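Local atomic coordinates of SusD homolog (Bacteroides thetaiotaomicron, PDB entry 3SGH), a protein that probably binds glycans at the outer membrane of a gut bacterium, as a SusD-like lipoprotein built on an alpha-alpha superhelix. Residues R266-F271 / G280-V285; L457-S462 / E472-M477; G329-W334 / A404-R409; S22-V27 / Y85-L90; Q175-K178 / S182-L185. All blocks are in the same frame, centred on the assembly; numbering follows the deposited sequence. Where two conformers were deposited one is given.

Contact 1 (R266-F271 / G280-V285); sequences RRPAYF and GGYVGV
The Tyr-282 ring carries Arg-267 CB over one face, 3.8 Å above its plane and offset toward the rim, while Phe-271 O lies at its edge, 3.6 Å from Tyr-282 CE1. The meeting with Arg-267 is a CH-pi contact, CB standing 17° off the ring normal. In this SusD-like fold it fastens the loop that follows the short helix 267-270 back onto that helix. All of the 212 Å² buried here involves Tyr-282, which reaches across from its loop and settles against Arg-267, Pro-268 and Phe-271. Farther along the arginine, CD comes within 3.9 Å of Tyr-282 CD2. The Arg-267 chain then bends at chi3 (-63°), and its guanidinium plane ends 46° from the ring plane, neither stacked on it nor perpendicular to it. The polar end is held instead by Asn-260 OD1 at NH1 and by Asp-264 O at NE. Asn-260 also gives its ND2 to the carbonyl O of Tyr-282, and in this way tethers both partners of the contact to helix 253-261.

Phe-271, the first residue to leave helical geometry, approaches with its CB, 3.8 Å from Tyr-282 CD1; its own ring has Tyr-270 CB over the centre of one face. No hydrogen bond joins the two segments, and the fit is by van der Waals contact. At the far end of the tyrosine, Pro-268 lies about at right angles to the side chain, and Tyr-282 OH rests 3.4 Å from Pro-268 CA and 3.5 Å from Pro-268 CB.

Contact 2 (L457-S462 / E472-M477); sequences LRFTRS and EAAVSM
Phe-459 packs on Ala-474 and Val-475 where the chain running into helix 461-466 passes helix 468-477, two consecutive helices of the SusD-like fold. The phenylalanine sits just before Thr-460, the N-cap residue, whose OG1 caps the backbone N of Glu-463. With CG anti to its carbonyl carbon (chi1 -60°), the Phe-459 ring reaches out to the helix. Phe-459 CE2 comes within 3.8 Å of both Ala-474 C and Val-475 N, so much of the touching is with the peptide unit itself. Ala-474 CB lies 3.9 Å from Phe-459 CZ, and Val-475 CG2 is 4.0 Å from Phe-459 CE2. Val-475 CA lies at the ring edge, in its plane. Tyr-137 meets the same ring edge-to-face, Arg-456 adds a cation-pi contact, and Tyr-464 touches both Phe-459 and Val-475. Without the Phe-459 ring, as with an alanine here, Ala-474 and Val-475 would probably lose their aromatic partner and a gap is likely to open between the segments. With no hydrogen bond across, the ring rests on a peptide unit and two aliphatic side chains, held by van der Waals contact.

Contact 3 (G329-W334 / A404-R409); sequences GALKGW and AKKLER
Leu-331 thrusts its two methyl groups at the backbone and side chain of Lys-406, and the leucine and lysine side chains cross obliquely. The contact sets the C-terminal end of helix 319-331 against helix 403-417, two helices of this largely helical, SusD-like fold, with 7.3 Å between Leu-331 CA and Leu-407 CA. Leu-331 has CG anti to the carbonyl carbon (chi1 -69°), and its branches divide the work. CD1 goes to the backbone, 3.7 Å from Lys-406 O and 3.8 Å from Leu-407 CA. CD2 goes to the aliphatic part of the lysine, 3.9 Å from both Lys-406 CB and Lys-406 CD. Beyond CG the lysine runs extended, leading its ammonium group away from the leucine to the carbonyl O of Asp-399. Leu-407 comes in from the flank, and the CD1 methyls of Leu-331 and Leu-407 are 4.2 Å apart. A serine in place of Leu-331 would probably open a gap beside Lys-406 and Leu-407, since both methyls that bridge the helices would be gone. Leu-331 also touches Ala-340, which brings helix 340-354 to the same spot.

A Schellman motif follows, with Gly-333 at a positive phi that would jam a side chain against the carbonyl O before it. The chain can therefore turn back, and Trp-334 packs its ring toward helix 204-217. The turn is fastened by Trp-334 N, which donates to Gly-329 O at 3.0 Å, while Lys-332 CD lies over one face of the indole.

Contact 4 (S22-V27 / Y85-L90); sequences STMFNV and YPSFFL
Ser-87, standing after the cis peptide that precedes Pro-86, is the first residue of its segment to meet Met-24 closely, and it opens helix 87-95. Its CB lies 3.6 Å from Met-24 CG and 3.9 Å from Met-24 SE, the residue being present as selenomethionine. The carbon, not the hydroxyl, faces the methionine. Phe-88 comes next. Its backbone N is 3.9 Å from Met-24 SE and its CB 3.9 Å from Met-24 CE, that terminal methyl lying at the edge of the ring, near its plane. The ring itself leads away: Phe-88 has CG anti to its backbone N (chi1 175°), and it forms a cation-pi contact with Arg-109. Farther on, Phe-89 receives Phe-88 CD2 over one face, and Leu-90, like Ser-87, touches Leu-20 of helix 17-24.

On the facing segment, Met-24 bends at chi3 (71°), which folds the methyl over toward the backbone of Phe-88. Within its own segment, Asn-26 turns back on Thr-23: its ND2 donates to Thr-23 O at 3.0 Å (158° at the hydrogen), and its backbone N reaches the same oxygen from the same face of the carbonyl plane. Across the contact there is no hydrogen bond. An unbranched side chain, here carrying selenium, is laid against the first turn of a helix, so between these segments the contact rests on van der Waals packing, to which Leu-20 adds.

Contact 5 (Q175-K178 / S182-L185); sequences QFYK and SKWL
The irregular segment 175-178 passes beside the opening turns of helix 181-198, Tyr-177 CA coming within 6.5 Å of Lys-183 CA, and Lys-178 then takes left-handed backbone angles before the chain enters the helix. Tyr-177 is the hub. Lys-183 CB lies over the centre of one face of its ring, 3.4 Å from the centroid and 14° off the normal, a tight CH-pi contact. The lysine then bends at chi2 (-75°) and carries its ammonium group off to Gly-224 O. At its edge the tyrosine meets Trp-184: Tyr-177 CD2 stands over the indole, 3.6 Å from Trp-184 CE2, with the planes at 86°, a T-shaped (edge-to-face) pair. Phe-176 adds the third ring of this aromatic cluster. Its CB is 3.7 Å from Trp-184 CZ2, and its ring meets the six-membered indole ring obliquely, centroids 5.7 Å apart.

The polar atoms of the cluster are served from outside it. Asp-174 accepts a hydrogen bond from Trp-184 NE1 on OD2 and from the backbone N of both Phe-176 and Tyr-177 on OD1, which fixes the indole relative to the loop, while Tyr-177 OH bonds to Asp-225 O. Around the cluster, strand 227-229 touches Phe-176 and Tyr-177 through Ser-227, whereas Trp-184 reaches Met-104 and Leu-107 of helix 100-120 and Leu-158 of helix 140-162.

Contacts 4 and 5 are neighbours, their centres 17 Å apart, and they touch: Phe-25 CD2 lies 3.6 Å from Phe-176 CE2 in an edge-to-face pair of rings. Contact 2 lies 24 Å from contact 4, centre to centre; all three reach helix 100-120, contact 2 through Leu-457 and Phe-459, contact 4 through Met-24 among others, and contact 5 through Trp-184. Contacts 1 and 3 share another support, helix 340-354, although their centres are 29 Å apart. The widest separation, 39 Å between centres, is that of contacts 1 and 2, on opposite sides of the chain's centre. Every contact is centred 20 to 22 Å from that centre, and none can be placed at a glycan site.

Contact 1 (R266-F271 / G280-V285)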
# COMPACT_ATOMS: atom_id res chain seq x y z
N ARG A 266 15.59 -10.95 7.03
CA ARG A 266 14.55 -10.10 7.60
C ARG A 266 13.41 -10.87 8.24
O ARG A 266 12.59 -10.25 8.91
CB ARG A 266 14.01 -9.16 6.53
CG ARG A 266 15.05 -8.09 6.16
CD ARG A 266 14.60 -7.35 4.88
NE ARG A 266 14.73 -8.24 3.75
CZ ARG A 266 14.74 -7.83 2.48
NH1 ARG A 266 14.54 -6.54 2.16
NH2 ARG A 266 14.93 -8.73 1.53
N ARG A 267 13.32 -12.19 8.04
CA ARG A 267 12.23 -12.97 8.61
C ARG A 267 11.96 -12.70 10.11
O ARG A 267 10.82 -12.39 10.47
CB ARG A 267 12.37 -14.45 8.31
CG ARG A 267 12.06 -14.81 6.82
CD ARG A 267 12.37 -16.28 6.53
NE ARG A 267 13.79 -16.54 6.73
CZ ARG A 267 14.35 -17.74 6.72
NH1 ARG A 267 13.59 -18.83 6.54
NH2 ARG A 267 15.65 -17.86 6.92
N PRO A 268 13.00 -12.79 10.98
CA PRO A 268 12.76 -12.54 12.40
C PRO A 268 12.37 -11.12 12.76
O PRO A 268 11.81 -10.89 13.86
CB PRO A 268 14.10 -12.91 13.08
CG PRO A 268 15.11 -12.87 12.00
CD PRO A 268 14.34 -13.32 10.75
N ALA A 269 12.62 -10.17 11.84
CA ALA A 269 12.19 -8.78 12.04
C ALA A 269 10.73 -8.54 11.57
O ALA A 269 10.10 -7.54 11.93
CB ALA A 269 13.12 -7.87 11.35
N TYR A 270 10.24 -9.46 10.75
CA TYR A 270 8.92 -9.34 10.10
C TYR A 270 7.82 -10.19 10.74
O TYR A 270 6.67 -9.77 10.77
CB TYR A 270 9.04 -9.77 8.64
CG TYR A 270 9.58 -8.73 7.66
CD1 TYR A 270 10.44 -7.73 8.05
CD2 TYR A 270 9.26 -8.82 6.29
CE1 TYR A 270 10.91 -6.81 7.12
CE2 TYR A 270 9.76 -7.93 5.38
CZ TYR A 270 10.58 -6.93 5.79
OH TYR A 270 11.03 -6.03 4.85
N PHE A 271 8.21 -11.37 11.25
CA PHE A 271 7.26 -12.41 11.67
C PHE A 271 7.72 -13.09 12.97
O PHE A 271 8.91 -13.07 13.32
CB PHE A 271 7.19 -13.52 10.61
CG PHE A 271 7.05 -13.05 9.19
CD1 PHE A 271 5.97 -12.29 8.82
CD2 PHE A 271 7.99 -13.42 8.23
CE1 PHE A 271 5.84 -11.87 7.51
CE2 PHE A 271 7.87 -12.98 6.89
CZ PHE A 271 6.81 -12.22 6.55
N GLY A 280 9.06 -25.23 14.73
CA GLY A 280 9.45 -23.83 14.62
C GLY A 280 9.37 -23.40 13.16
O GLY A 280 8.60 -23.97 12.38
N GLY A 281 10.22 -22.44 12.77
CA GLY A 281 10.16 -21.90 11.39
C GLY A 281 8.98 -20.94 11.20
O GLY A 281 8.14 -20.79 12.07
N TYR A 282 8.93 -20.34 10.01
CA TYR A 282 7.98 -19.35 9.63
C TYR A 282 7.01 -19.99 8.68
O TYR A 282 7.43 -20.58 7.70
CB TYR A 282 8.67 -18.12 8.99
CG TYR A 282 9.68 -17.51 9.93
CD1 TYR A 282 9.29 -16.62 10.92
CD2 TYR A 282 11.03 -17.88 9.88
CE1 TYR A 282 10.20 -16.08 11.84
CE2 TYR A 282 11.96 -17.31 10.78
CZ TYR A 282 11.53 -16.44 11.75
OH TYR A 282 12.44 -15.91 12.62
N VAL A 283 5.73 -19.93 9.02
CA VAL A 283 4.65 -20.49 8.21
C VAL A 283 3.49 -19.49 8.18
O VAL A 283 2.86 -19.17 9.23
CB VAL A 283 4.16 -21.86 8.73
CG1 VAL A 283 3.04 -22.38 7.84
CG2 VAL A 283 5.33 -22.93 8.82
N GLY A 284 3.22 -18.98 6.99
CA GLY A 284 2.08 -18.08 6.77
C GLY A 284 0.77 -18.81 6.54
O GLY A 284 0.76 -20.05 6.41
N VAL A 285 -0.30 -18.04 6.49
CA VAL A 285 -1.66 -18.52 6.23
C VAL A 285 -2.05 -18.26 4.80
O VAL A 285 -1.88 -17.15 4.30
CB VAL A 285 -2.69 -17.86 7.21
CG1 VAL A 285 -4.14 -18.43 6.93
CG2 VAL A 285 -2.24 -18.06 8.64

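Contact 2 (L457-S462 / E472-M477)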
# COMPACT_ATOMS: atom_id res chain seq x y z
N LEU A 457 -12.17 -2.28 -5.77
CA LEU A 457 -13.37 -2.23 -4.94
C LEU A 457 -14.46 -1.49 -5.72
O LEU A 457 -14.16 -0.70 -6.61
CB LEU A 457 -13.06 -1.53 -3.61
CG LEU A 457 -12.48 -2.42 -2.51
CD1 LEU A 457 -11.27 -3.24 -2.97
CD2 LEU A 457 -12.14 -1.56 -1.29
N ARG A 458 -15.72 -1.72 -5.36
CA ARG A 458 -16.85 -1.12 -6.01
C ARG A 458 -17.25 0.17 -5.31
O ARG A 458 -16.84 0.42 -4.16
CB ARG A 458 -18.04 -2.10 -6.00
CG ARG A 458 -17.83 -3.31 -6.88
CD ARG A 458 -19.01 -4.30 -6.82
NE ARG A 458 -19.01 -4.98 -5.51
CZ ARG A 458 -19.79 -4.67 -4.48
NH1 ARG A 458 -20.69 -3.70 -4.57
NH2 ARG A 458 -19.66 -5.31 -3.33
N PHE A 459 -18.05 0.96 -6.02
CA PHE A 459 -18.68 2.16 -5.48
C PHE A 459 -19.61 1.74 -4.31
O PHE A 459 -20.12 0.60 -4.26
CB PHE A 459 -19.46 2.89 -6.59
CG PHE A 459 -18.60 3.34 -7.77
CD1 PHE A 459 -17.34 3.84 -7.58
CD2 PHE A 459 -19.13 3.31 -9.05
CE1 PHE A 459 -16.59 4.33 -8.65
CE2 PHE A 459 -18.40 3.78 -10.13
CZ PHE A 459 -17.14 4.28 -9.94
N THR A 460 -19.82 2.64 -3.36
CA THR A 460 -20.54 2.29 -2.13
C THR A 460 -22.05 2.42 -2.20
O THR A 460 -22.60 3.20 -2.99
CB THR A 460 -20.08 3.18 -0.97
OG1 THR A 460 -20.53 4.52 -1.23
CG2 THR A 460 -18.53 3.10 -0.79
N ARG A 461 -22.73 1.67 -1.32
CA ARG A 461 -24.18 1.74 -1.25
C ARG A 461 -24.59 3.14 -0.87
O ARG A 461 -25.61 3.64 -1.39
CB ARG A 461 -24.80 0.70 -0.29
CG ARG A 461 -26.37 0.89 -0.20
CD ARG A 461 -27.17 -0.26 0.43
NE ARG A 461 -27.19 -1.40 -0.48
CZ ARG A 461 -28.25 -1.94 -1.07
NH1 ARG A 461 -29.51 -1.51 -0.86
NH2 ARG A 461 -28.03 -2.96 -1.89
N SER A 462 -23.84 3.80 0.03
CA SER A 462 -24.26 5.15 0.47
C SER A 462 -24.24 6.14 -0.69
O SER A 462 -25.05 7.08 -0.76
CB SER A 462 -23.42 5.62 1.68
OG SER A 462 -22.12 5.99 1.25
N GLU A 472 -23.99 6.92 -10.77
CA GLU A 472 -24.38 6.21 -12.00
C GLU A 472 -23.60 6.71 -13.22
O GLU A 472 -23.23 5.92 -14.10
CB GLU A 472 -25.90 6.31 -12.21
CG GLU A 472 -26.64 5.53 -11.15
CD GLU A 472 -28.16 5.44 -11.34
OE1 GLU A 472 -28.79 6.31 -11.98
OE2 GLU A 472 -28.72 4.46 -10.80
N ALA A 473 -23.33 8.01 -13.28
CA ALA A 473 -22.46 8.59 -14.30
C ALA A 473 -21.04 8.08 -14.18
O ALA A 473 -20.37 7.81 -15.20
CB ALA A 473 -22.50 10.10 -14.25
N ALA A 474 -20.57 7.91 -12.94
CA ALA A 474 -19.23 7.41 -12.69
C ALA A 474 -19.03 5.97 -13.19
O ALA A 474 -17.90 5.60 -13.55
CB ALA A 474 -18.86 7.51 -11.21
N VAL A 475 -20.09 5.17 -13.19
CA VAL A 475 -20.04 3.81 -13.73
C VAL A 475 -19.57 3.82 -15.17
O VAL A 475 -18.77 2.99 -15.54
CB VAL A 475 -21.44 3.10 -13.58
CG1 VAL A 475 -21.45 1.70 -14.20
CG2 VAL A 475 -21.83 3.06 -12.08
N SER A 476 -20.04 4.79 -15.96
CA SER A 476 -19.64 4.86 -17.36
C SER A 476 -18.20 5.33 -17.53
O SER A 476 -17.62 5.19 -18.62
CB SER A 476 -20.59 5.75 -18.19
OG SER A 476 -20.38 7.11 -17.90
N MSE A 477 -17.61 5.90 -16.48
CA MSE A 477 -16.20 6.27 -16.50
C MSE A 477 -15.24 5.08 -16.36
O MSE A 477 -14.06 5.20 -16.66
CB MSE A 477 -15.90 7.33 -15.41
CG MSE A 477 -16.74 8.55 -15.51
SE MSE A 477 -16.47 9.67 -14.00
CE MSE A 477 -17.93 10.89 -14.30

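Contact 3 (G329-W334 / A404-R409)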
# COMPACT_ATOMS: atom_id res chain seq x y z
N GLY A 329 12.09 3.28 -12.55
CA GLY A 329 12.20 4.39 -13.46
C GLY A 329 13.43 4.23 -14.36
O GLY A 329 13.34 4.43 -15.57
N ALA A 330 14.54 3.80 -13.78
CA ALA A 330 15.74 3.57 -14.59
C ALA A 330 15.55 2.47 -15.64
O ALA A 330 16.01 2.62 -16.79
CB ALA A 330 16.98 3.31 -13.67
N LEU A 331 14.90 1.38 -15.25
CA LEU A 331 14.54 0.30 -16.20
C LEU A 331 13.68 0.79 -17.37
O LEU A 331 13.76 0.27 -18.50
CB LEU A 331 13.80 -0.82 -15.48
CG LEU A 331 14.67 -1.64 -14.49
CD1 LEU A 331 13.75 -2.72 -13.93
CD2 LEU A 331 15.88 -2.24 -15.21
N LYS A 332 12.88 1.81 -17.09
CA LYS A 332 11.99 2.37 -18.11
C LYS A 332 12.74 3.30 -19.08
O LYS A 332 12.17 3.83 -20.03
CB LYS A 332 10.85 3.15 -17.45
CG LYS A 332 9.81 2.31 -16.76
CD LYS A 332 8.80 3.25 -16.10
CE LYS A 332 7.70 2.52 -15.38
NZ LYS A 332 6.88 1.69 -16.29
N GLY A 333 14.01 3.57 -18.80
CA GLY A 333 14.76 4.56 -19.56
C GLY A 333 14.63 5.99 -19.08
O GLY A 333 15.10 6.90 -19.78
N TRP A 334 14.04 6.21 -17.90
CA TRP A 334 13.90 7.56 -17.35
C TRP A 334 15.24 8.01 -16.75
O TRP A 334 16.11 7.18 -16.46
CB TRP A 334 12.80 7.60 -16.29
CG TRP A 334 11.42 7.26 -16.78
CD1 TRP A 334 10.99 7.01 -18.06
CD2 TRP A 334 10.26 7.15 -15.95
NE1 TRP A 334 9.64 6.75 -18.06
CE2 TRP A 334 9.17 6.84 -16.77
CE3 TRP A 334 10.05 7.30 -14.57
CZ2 TRP A 334 7.87 6.69 -16.27
CZ3 TRP A 334 8.77 7.12 -14.07
CH2 TRP A 334 7.70 6.81 -14.93
N ALA A 404 11.89 -8.29 -18.52
CA ALA A 404 10.82 -8.80 -17.64
C ALA A 404 11.44 -9.31 -16.34
O ALA A 404 10.85 -9.15 -15.25
CB ALA A 404 9.97 -9.93 -18.32
N LYS A 405 12.62 -9.92 -16.44
CA LYS A 405 13.33 -10.45 -15.26
C LYS A 405 13.89 -9.33 -14.38
O LYS A 405 13.79 -9.36 -13.13
CB LYS A 405 14.48 -11.38 -15.68
CG LYS A 405 14.00 -12.80 -15.97
CD LYS A 405 14.96 -13.61 -16.85
CE LYS A 405 15.98 -14.38 -16.04
NZ LYS A 405 16.47 -15.60 -16.74
N LYS A 406 14.46 -8.30 -15.03
CA LYS A 406 14.94 -7.13 -14.27
C LYS A 406 13.79 -6.47 -13.52
O LYS A 406 13.96 -6.07 -12.36
CB LYS A 406 15.60 -6.09 -15.19
CG LYS A 406 16.90 -6.61 -15.85
CD LYS A 406 17.67 -5.45 -16.49
CE LYS A 406 19.06 -5.84 -16.92
NZ LYS A 406 19.67 -4.72 -17.72
N LEU A 407 12.65 -6.35 -14.16
CA LEU A 407 11.49 -5.72 -13.51
C LEU A 407 10.98 -6.56 -12.35
O LEU A 407 10.71 -6.02 -11.26
CB LEU A 407 10.41 -5.47 -14.54
CG LEU A 407 9.19 -4.69 -14.05
CD1 LEU A 407 9.58 -3.34 -13.50
CD2 LEU A 407 8.09 -4.57 -15.17
N GLU A 408 10.86 -7.88 -12.57
CA GLU A 408 10.36 -8.75 -11.51
C GLU A 408 11.31 -8.74 -10.31
O GLU A 408 10.86 -8.72 -9.16
CB GLU A 408 10.17 -10.18 -12.00
CG GLU A 408 9.59 -11.09 -10.91
CD GLU A 408 9.25 -12.49 -11.33
OE1 GLU A 408 9.58 -12.92 -12.46
OE2 GLU A 408 8.61 -13.18 -10.47
N ARG A 409 12.61 -8.68 -10.58
CA ARG A 409 13.60 -8.60 -9.54
C ARG A 409 13.43 -7.33 -8.70
O ARG A 409 13.33 -7.39 -7.46
CB ARG A 409 15.00 -8.64 -10.15
CG ARG A 409 16.11 -8.59 -9.13
CD ARG A 409 17.45 -9.01 -9.72
NE ARG A 409 17.48 -10.45 -9.94
CZ ARG A 409 17.53 -11.10 -11.11
NH1 ARG A 409 17.61 -10.46 -12.28
NH2 ARG A 409 17.54 -12.42 -11.10

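Contact 4 (S22-V27 / Y85-L90)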
# COMPACT_ATOMS: atom_id res chain seq x y z
N SER A 22 -4.75 16.73 12.79
CA SER A 22 -4.52 15.48 13.55
C SER A 22 -5.45 14.36 13.13
O SER A 22 -5.02 13.21 13.03
CB SER A 22 -4.63 15.70 15.07
OG SER A 22 -3.62 16.61 15.47
N THR A 23 -6.73 14.64 12.92
CA THR A 23 -7.66 13.61 12.45
C THR A 23 -7.30 13.16 11.05
O THR A 23 -7.31 11.97 10.76
CB THR A 23 -9.08 14.13 12.36
OG1 THR A 23 -9.31 15.08 13.40
CG2 THR A 23 -10.06 12.96 12.43
N MSE A 24 -6.99 14.13 10.19
CA MSE A 24 -6.69 13.84 8.78
C MSE A 24 -5.51 12.89 8.69
O MSE A 24 -5.47 11.99 7.83
CB MSE A 24 -6.38 15.12 7.97
CG MSE A 24 -7.50 16.14 7.97
SE MSE A 24 -7.02 17.69 6.96
CE MSE A 24 -7.09 16.85 5.26
N PHE A 25 -4.56 13.07 9.61
CA PHE A 25 -3.34 12.29 9.58
C PHE A 25 -3.56 10.78 9.77
O PHE A 25 -2.63 9.98 9.50
CB PHE A 25 -2.39 12.72 10.69
CG PHE A 25 -1.64 14.03 10.48
CD1 PHE A 25 -1.50 14.66 9.25
CD2 PHE A 25 -1.01 14.59 11.58
CE1 PHE A 25 -0.75 15.83 9.14
CE2 PHE A 25 -0.27 15.76 11.47
CZ PHE A 25 -0.16 16.38 10.29
N ASN A 26 -4.73 10.38 10.26
CA ASN A 26 -5.00 8.94 10.36
C ASN A 26 -4.98 8.20 9.00
O ASN A 26 -4.80 6.99 8.98
CB ASN A 26 -6.33 8.71 11.03
CG ASN A 26 -6.23 8.95 12.54
OD1 ASN A 26 -5.68 8.11 13.25
ND2 ASN A 26 -6.66 10.13 12.99
N VAL A 27 -5.09 8.91 7.87
CA VAL A 27 -4.95 8.22 6.59
C VAL A 27 -3.57 7.65 6.31
O VAL A 27 -3.45 6.76 5.48
CB VAL A 27 -5.39 9.04 5.38
CG1 VAL A 27 -6.88 9.50 5.53
CG2 VAL A 27 -4.42 10.22 5.11
N TYR A 85 -12.50 14.60 5.27
CA TYR A 85 -13.55 15.63 5.21
C TYR A 85 -14.45 15.56 6.43
O TYR A 85 -14.73 14.45 6.88
CB TYR A 85 -14.39 15.45 3.95
CG TYR A 85 -13.63 15.40 2.67
CD1 TYR A 85 -13.17 16.57 2.05
CD2 TYR A 85 -13.41 14.19 2.02
CE1 TYR A 85 -12.48 16.51 0.85
CE2 TYR A 85 -12.72 14.15 0.79
CZ TYR A 85 -12.27 15.30 0.23
OH TYR A 85 -11.56 15.23 -0.94
N PRO A 86 -14.92 16.72 6.96
CA PRO A 86 -14.76 18.08 6.41
C PRO A 86 -13.47 18.80 6.77
O PRO A 86 -13.30 19.95 6.42
CB PRO A 86 -16.00 18.83 6.98
CG PRO A 86 -16.22 18.19 8.31
CD PRO A 86 -15.92 16.71 8.07
N SER A 87 -12.55 18.16 7.48
CA SER A 87 -11.38 18.89 7.97
C SER A 87 -10.61 19.58 6.85
O SER A 87 -10.14 20.67 7.08
CB SER A 87 -10.46 17.98 8.77
OG SER A 87 -11.15 17.51 9.91
N PHE A 88 -10.49 18.95 5.68
CA PHE A 88 -9.77 19.58 4.59
C PHE A 88 -10.32 20.99 4.28
O PHE A 88 -9.55 21.97 4.12
CB PHE A 88 -9.78 18.77 3.27
CG PHE A 88 -9.13 19.51 2.19
CD1 PHE A 88 -7.77 19.65 2.21
CD2 PHE A 88 -9.86 20.17 1.22
CE1 PHE A 88 -7.13 20.41 1.25
CE2 PHE A 88 -9.25 20.93 0.27
CZ PHE A 88 -7.87 21.06 0.29
N PHE A 89 -11.64 21.09 4.17
CA PHE A 89 -12.25 22.37 3.81
C PHE A 89 -12.22 23.37 4.94
O PHE A 89 -12.04 24.56 4.72
CB PHE A 89 -13.68 22.20 3.31
CG PHE A 89 -13.75 21.48 2.00
CD1 PHE A 89 -13.13 22.00 0.89
CD2 PHE A 89 -14.42 20.28 1.88
CE1 PHE A 89 -13.17 21.35 -0.34
CE2 PHE A 89 -14.48 19.63 0.65
CZ PHE A 89 -13.85 20.15 -0.44
N LEU A 90 -12.35 22.88 6.16
CA LEU A 90 -12.19 23.73 7.32
C LEU A 90 -10.78 24.33 7.39
O LEU A 90 -10.63 25.52 7.69
CB LEU A 90 -12.50 22.93 8.60
CG LEU A 90 -13.96 22.54 8.80
CD1 LEU A 90 -14.06 21.58 10.01
CD2 LEU A 90 -14.88 23.73 9.03

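Contact 5 (Q175-K178 / S182-L185)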
# COMPACT_ATOMS: atom_id res chain seq x y z
N GLN A 175 3.42 14.12 14.71
CA GLN A 175 4.10 12.94 15.24
C GLN A 175 5.01 12.22 14.26
O GLN A 175 5.74 11.30 14.64
CB GLN A 175 3.07 11.94 15.80
CG GLN A 175 2.17 11.23 14.78
CD GLN A 175 0.83 11.90 14.55
OE1 GLN A 175 0.71 13.14 14.61
NE2 GLN A 175 -0.19 11.09 14.24
N PHE A 176 4.94 12.60 12.99
CA PHE A 176 5.75 11.95 11.94
C PHE A 176 7.16 12.52 11.89
O PHE A 176 8.15 11.77 12.00
CB PHE A 176 5.02 12.10 10.59
CG PHE A 176 3.62 11.55 10.62
CD1 PHE A 176 3.39 10.19 10.37
CD2 PHE A 176 2.57 12.35 10.98
CE1 PHE A 176 2.11 9.68 10.45
CE2 PHE A 176 1.28 11.83 11.08
CZ PHE A 176 1.05 10.50 10.80
N TYR A 177 7.23 13.84 11.77
CA TYR A 177 8.51 14.54 11.63
C TYR A 177 8.71 15.76 12.52
O TYR A 177 9.65 16.53 12.32
CB TYR A 177 8.63 14.97 10.19
CG TYR A 177 8.68 13.85 9.16
CD1 TYR A 177 9.60 12.80 9.25
CD2 TYR A 177 7.87 13.90 8.02
CE1 TYR A 177 9.69 11.82 8.26
CE2 TYR A 177 7.96 12.90 7.02
CZ TYR A 177 8.88 11.88 7.14
OH TYR A 177 8.96 10.95 6.13
N LYS A 178 7.83 15.96 13.50
CA LYS A 178 7.98 17.02 14.53
C LYS A 178 8.17 18.42 13.91
O LYS A 178 8.90 19.28 14.45
CB LYS A 178 9.15 16.66 15.44
CG LYS A 178 9.00 15.31 16.16
CD LYS A 178 10.18 15.07 17.17
CE LYS A 178 9.81 14.09 18.34
NZ LYS A 178 9.43 12.69 17.89
N SER A 182 11.65 19.82 5.77
CA SER A 182 12.56 19.14 4.85
C SER A 182 12.23 17.65 4.76
O SER A 182 12.36 17.06 3.71
CB SER A 182 14.02 19.33 5.24
OG SER A 182 14.36 20.69 5.07
N LYS A 183 11.80 17.05 5.87
CA LYS A 183 11.39 15.62 5.87
C LYS A 183 10.07 15.48 5.13
O LYS A 183 9.90 14.58 4.29
CB LYS A 183 11.23 15.07 7.26
CG LYS A 183 12.48 14.94 8.08
CD LYS A 183 13.36 13.78 7.67
CE LYS A 183 14.64 13.62 8.58
NZ LYS A 183 14.36 13.15 9.98
N TRP A 184 9.14 16.39 5.39
CA TRP A 184 7.90 16.36 4.64
C TRP A 184 8.11 16.58 3.13
O TRP A 184 7.37 16.03 2.30
CB TRP A 184 6.88 17.34 5.16
CG TRP A 184 6.19 16.90 6.40
CD1 TRP A 184 6.35 17.42 7.64
CD2 TRP A 184 5.24 15.84 6.53
NE1 TRP A 184 5.53 16.77 8.54
CE2 TRP A 184 4.85 15.78 7.89
CE3 TRP A 184 4.66 14.94 5.62
CZ2 TRP A 184 3.93 14.87 8.36
CZ3 TRP A 184 3.76 14.01 6.10
CH2 TRP A 184 3.40 13.99 7.46
N LEU A 185 9.11 17.36 2.77
CA LEU A 185 9.34 17.63 1.34
C LEU A 185 9.80 16.37 0.64
O LEU A 185 9.36 16.08 -0.46
CB LEU A 185 10.37 18.76 1.17
CG LEU A 185 10.59 19.27 -0.26
CD1 LEU A 185 9.35 19.94 -0.82
CD2 LEU A 185 11.82 20.26 -0.29